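Local coordinates for protein alpha-fucosidase (Bifidobacterium bifidum, PDB 2EAB) that probably releases alpha-1,2-linked L-fucose from glycans by hydrolysis, this chain being the calcium-binding catalytic part of a longer, probably membrane-anchored protein, at residues A[330-341]-A[369-380]. Residues are numbered along the deposited sequence; the frame is centred on the assembly and turned at random.
Sequences IYDRVKIDLGQS and RELETLVYKYGR
The guanidinium of R380 has V334 CG2 over one face, 3.3 Å above its plane and displaced from the centre of the group, while its edge meets the backbone carbonyls of I330 and Y331. R380 NH2 donates to I330 O at 3.0 Å, nearly straight (166°) and within the guanidinium plane. I330 O also accepts from R333 N, on the opposite face of its carbonyl plane. R380 NH1 donates, less straight, to Y331 O at 2.8 Å, gripping the first residue of the type I turn Y331-V334 that ends helix 316-331. R380 NE donates to A435 O. With an alanine here, Y331 O and A435 O would probably lose this donor, I330 O would keep R333 N, and V334 CG2 would lack its flat support.

The Y376 ring receives V334 CG1 at its edge. I336 CG2 packs on K377 CE (3.8 Å) and Y376 CD2, and L338 CD1 on T373 CG2 (3.7 Å). Y331 OH lies 3.4 Å from K377 CB, the side chains roughly perpendicular. Y376 OH hydrogen-bonds D777, while D18 takes a hydrogen bond from Y331 OH and a salt bridge from K377 NZ. One water accepts from K377 NZ and I336 N, linking helix to strand. Q340, bent at chi2 (-95°), has its amide beside T373, NE2 donating to I336 O and OE1 accepting from L338 N. At the far end S341 OG donates to E370 OE1 at 2.7 Å, on the anti side of the carboxylate.

Strand 335-337 runs antiparallel to helix 369-380 (167°, axes 9.7 Å apart) and pairs with strand 812-819 as an edge strand: helix-on-sheet packing, joining the family 95 catalytic domain's helices to the C-terminal beta-sheet.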
# COMPACT_ATOMS: atom_id res chain seq x y z
N ILE A 330 5.97 -3.96 -16.84
CA ILE A 330 5.72 -4.29 -15.44
C ILE A 330 4.54 -5.24 -15.30
O ILE A 330 4.62 -6.24 -14.59
CB ILE A 330 5.47 -3.02 -14.58
CG1 ILE A 330 6.64 -2.04 -14.70
CG2 ILE A 330 5.23 -3.41 -13.12
CD1 ILE A 330 6.30 -0.62 -14.29
N TYR A 331 3.43 -4.91 -15.96
CA TYR A 331 2.20 -5.68 -15.79
C TYR A 331 2.36 -7.14 -16.18
O TYR A 331 1.86 -8.03 -15.50
CB TYR A 331 1.04 -5.04 -16.55
CG TYR A 331 -0.27 -5.75 -16.31
CD1 TYR A 331 -1.08 -5.43 -15.21
CD2 TYR A 331 -0.70 -6.76 -17.17
CE1 TYR A 331 -2.27 -6.09 -14.98
CE2 TYR A 331 -1.90 -7.43 -16.95
CZ TYR A 331 -2.68 -7.09 -15.85
OH TYR A 331 -3.87 -7.73 -15.61
N ASP A 332 3.07 -7.39 -17.28
CA ASP A 332 3.16 -8.76 -17.81
C ASP A 332 4.19 -9.65 -17.11
O ASP A 332 4.37 -10.80 -17.50
CB ASP A 332 3.35 -8.74 -19.33
CG ASP A 332 2.07 -8.37 -20.08
OD1 ASP A 332 0.96 -8.62 -19.55
OD2 ASP A 332 2.18 -7.84 -21.21
N ARG A 333 4.84 -9.13 -16.06
CA ARG A 333 5.83 -9.93 -15.31
C ARG A 333 5.20 -11.13 -14.61
O ARG A 333 5.86 -12.15 -14.42
CB ARG A 333 6.54 -9.06 -14.28
CG ARG A 333 7.47 -8.03 -14.87
CD ARG A 333 7.97 -7.12 -13.78
NE ARG A 333 8.85 -6.07 -14.28
CZ ARG A 333 9.40 -5.13 -13.53
NH1 ARG A 333 9.16 -5.09 -12.22
NH2 ARG A 333 10.18 -4.22 -14.07
N VAL A 334 3.93 -10.99 -14.22
CA VAL A 334 3.22 -12.03 -13.50
C VAL A 334 2.07 -12.54 -14.35
O VAL A 334 1.31 -11.76 -14.92
CB VAL A 334 2.69 -11.51 -12.13
CG1 VAL A 334 1.79 -12.55 -11.46
CG2 VAL A 334 3.84 -11.15 -11.21
N LYS A 335 1.96 -13.86 -14.44
CA LYS A 335 0.81 -14.50 -15.08
C LYS A 335 0.24 -15.51 -14.11
O LYS A 335 0.98 -16.16 -13.37
CB LYS A 335 1.22 -15.18 -16.39
CG LYS A 335 1.76 -14.22 -17.45
CD LYS A 335 0.64 -13.33 -17.99
CE LYS A 335 1.18 -12.14 -18.74
NZ LYS A 335 0.07 -11.36 -19.37
N ILE A 336 -1.08 -15.65 -14.12
CA ILE A 336 -1.75 -16.59 -13.23
C ILE A 336 -2.92 -17.25 -13.96
O ILE A 336 -3.75 -16.56 -14.56
CB ILE A 336 -2.18 -15.92 -11.88
CG1 ILE A 336 -2.76 -16.97 -10.93
CG2 ILE A 336 -3.14 -14.74 -12.12
CD1 ILE A 336 -2.91 -16.49 -9.49
N ASP A 337 -2.94 -18.58 -13.93
CA ASP A 337 -3.99 -19.35 -14.58
C ASP A 337 -4.62 -20.31 -13.58
O ASP A 337 -4.02 -21.30 -13.18
CB ASP A 337 -3.45 -20.12 -15.79
CG ASP A 337 -4.55 -20.70 -16.68
OD1 ASP A 337 -5.75 -20.62 -16.31
OD2 ASP A 337 -4.22 -21.22 -17.76
N LEU A 338 -5.85 -19.98 -13.18
CA LEU A 338 -6.62 -20.82 -12.28
C LEU A 338 -7.82 -21.45 -12.99
O LEU A 338 -8.68 -22.04 -12.34
CB LEU A 338 -7.08 -20.02 -11.06
CG LEU A 338 -6.01 -19.38 -10.18
CD1 LEU A 338 -6.68 -18.66 -9.02
CD2 LEU A 338 -5.01 -20.42 -9.67
N GLY A 339 -7.86 -21.32 -14.31
CA GLY A 339 -8.97 -21.84 -15.11
C GLY A 339 -10.04 -20.81 -15.39
O GLY A 339 -11.18 -21.17 -15.72
N GLN A 340 -9.68 -19.53 -15.28
CA GLN A 340 -10.64 -18.44 -15.44
C GLN A 340 -11.14 -18.27 -16.86
O GLN A 340 -10.42 -18.52 -17.83
CB GLN A 340 -10.03 -17.11 -14.97
CG GLN A 340 -8.80 -16.66 -15.75
CD GLN A 340 -7.49 -17.07 -15.11
OE1 GLN A 340 -7.44 -18.00 -14.31
NE2 GLN A 340 -6.42 -16.36 -15.44
N SER A 341 -12.39 -17.81 -16.96
CA SER A 341 -12.90 -17.19 -18.16
C SER A 341 -12.36 -15.77 -18.26
O SER A 341 -11.66 -15.29 -17.36
CB SER A 341 -14.44 -17.18 -18.15
OG SER A 341 -14.95 -16.71 -16.91
N ARG A 369 -13.21 -18.04 -10.84
CA ARG A 369 -11.79 -17.86 -11.10
C ARG A 369 -11.51 -16.56 -11.86
O ARG A 369 -10.49 -15.92 -11.62
CB ARG A 369 -11.20 -19.07 -11.83
CG ARG A 369 -11.37 -20.41 -11.10
CD ARG A 369 -10.81 -20.43 -9.67
NE ARG A 369 -11.27 -21.62 -8.95
CZ ARG A 369 -12.18 -21.63 -7.98
NH1 ARG A 369 -12.74 -20.51 -7.54
NH2 ARG A 369 -12.52 -22.78 -7.42
N GLU A 370 -12.42 -16.17 -12.74
CA GLU A 370 -12.29 -14.88 -13.43
C GLU A 370 -12.29 -13.71 -12.44
O GLU A 370 -11.40 -12.86 -12.50
CB GLU A 370 -13.35 -14.67 -14.51
CG GLU A 370 -13.22 -13.31 -15.21
CD GLU A 370 -14.19 -13.10 -16.35
OE1 GLU A 370 -14.95 -14.03 -16.70
OE2 GLU A 370 -14.19 -11.98 -16.91
N LEU A 371 -13.27 -13.66 -11.55
CA LEU A 371 -13.33 -12.55 -10.59
C LEU A 371 -12.14 -12.56 -9.64
O LEU A 371 -11.54 -11.51 -9.38
CB LEU A 371 -14.65 -12.54 -9.81
CG LEU A 371 -14.89 -11.27 -8.98
CD1 LEU A 371 -14.94 -10.02 -9.86
CD2 LEU A 371 -16.15 -11.37 -8.14
N GLU A 372 -11.77 -13.73 -9.15
CA GLU A 372 -10.64 -13.85 -8.22
C GLU A 372 -9.33 -13.41 -8.87
O GLU A 372 -8.56 -12.64 -8.27
CB GLU A 372 -10.55 -15.28 -7.68
CG GLU A 372 -11.73 -15.63 -6.77
CD GLU A 372 -12.04 -17.11 -6.67
OE1 GLU A 372 -11.22 -17.95 -7.11
OE2 GLU A 372 -13.12 -17.44 -6.13
N THR A 373 -9.07 -13.86 -10.09
CA THR A 373 -7.84 -13.46 -10.78
C THR A 373 -7.88 -12.01 -11.26
O THR A 373 -6.84 -11.35 -11.28
CB THR A 373 -7.45 -14.41 -11.93
OG1 THR A 373 -8.50 -14.47 -12.90
CG2 THR A 373 -7.15 -15.81 -11.41
N LEU A 374 -9.05 -11.50 -11.61
CA LEU A 374 -9.17 -10.09 -11.97
C LEU A 374 -8.86 -9.18 -10.80
O LEU A 374 -8.11 -8.21 -10.95
CB LEU A 374 -10.55 -9.75 -12.53
CG LEU A 374 -10.85 -10.07 -14.00
CD1 LEU A 374 -12.29 -9.72 -14.31
CD2 LEU A 374 -9.89 -9.35 -14.95
N VAL A 375 -9.43 -9.48 -9.64
CA VAL A 375 -9.15 -8.68 -8.44
C VAL A 375 -7.66 -8.75 -8.09
O VAL A 375 -7.04 -7.73 -7.79
CB VAL A 375 -10.04 -9.10 -7.25
CG1 VAL A 375 -9.60 -8.39 -5.96
CG2 VAL A 375 -11.51 -8.80 -7.56
N TYR A 376 -7.08 -9.95 -8.17
CA TYR A 376 -5.65 -10.13 -7.97
C TYR A 376 -4.83 -9.20 -8.88
O TYR A 376 -3.96 -8.45 -8.43
CB TYR A 376 -5.23 -11.59 -8.20
CG TYR A 376 -3.73 -11.73 -8.19
CD1 TYR A 376 -3.03 -11.79 -6.99
CD2 TYR A 376 -3.00 -11.72 -9.38
CE1 TYR A 376 -1.65 -11.88 -6.97
CE2 TYR A 376 -1.61 -11.79 -9.37
CZ TYR A 376 -0.94 -11.87 -8.16
OH TYR A 376 0.42 -11.94 -8.16
N LYS A 377 -5.14 -9.27 -10.18
CA LYS A 377 -4.41 -8.53 -11.19
C LYS A 377 -4.60 -7.02 -11.03
O LYS A 377 -3.70 -6.24 -11.31
CB LYS A 377 -4.86 -8.96 -12.58
CG LYS A 377 -4.38 -10.35 -12.97
CD LYS A 377 -5.12 -10.87 -14.18
CE LYS A 377 -4.53 -12.19 -14.62
NZ LYS A 377 -5.18 -12.72 -15.85
N TYR A 378 -5.79 -6.63 -10.57
CA TYR A 378 -6.12 -5.23 -10.37
C TYR A 378 -5.22 -4.59 -9.32
O TYR A 378 -4.85 -3.42 -9.46
CB TYR A 378 -7.57 -5.10 -9.92
CG TYR A 378 -8.30 -3.79 -10.19
CD1 TYR A 378 -8.06 -3.03 -11.34
CD2 TYR A 378 -9.28 -3.36 -9.31
CE1 TYR A 378 -8.80 -1.85 -11.57
CE2 TYR A 378 -10.01 -2.21 -9.53
CZ TYR A 378 -9.77 -1.46 -10.67
OH TYR A 378 -10.53 -0.33 -10.89
N GLY A 379 -4.86 -5.34 -8.28
CA GLY A 379 -3.96 -4.83 -7.26
C GLY A 379 -2.60 -4.49 -7.83
O GLY A 379 -1.97 -3.52 -7.41
N ARG A 380 -2.15 -5.29 -8.79
CA ARG A 380 -0.90 -4.99 -9.48
C ARG A 380 -1.08 -3.77 -10.37
O ARG A 380 -0.29 -2.83 -10.31
CB ARG A 380 -0.43 -6.21 -10.29
CG ARG A 380 -0.09 -7.41 -9.41
CD ARG A 380 0.60 -8.53 -10.17
NE ARG A 380 1.96 -8.19 -10.56
CZ ARG A 380 2.32 -7.81 -11.79
NH1 ARG A 380 1.42 -7.72 -12.77
NH2 ARG A 380 3.59 -7.53 -12.04
O HOH W 1 -2.49 -14.04 -16.30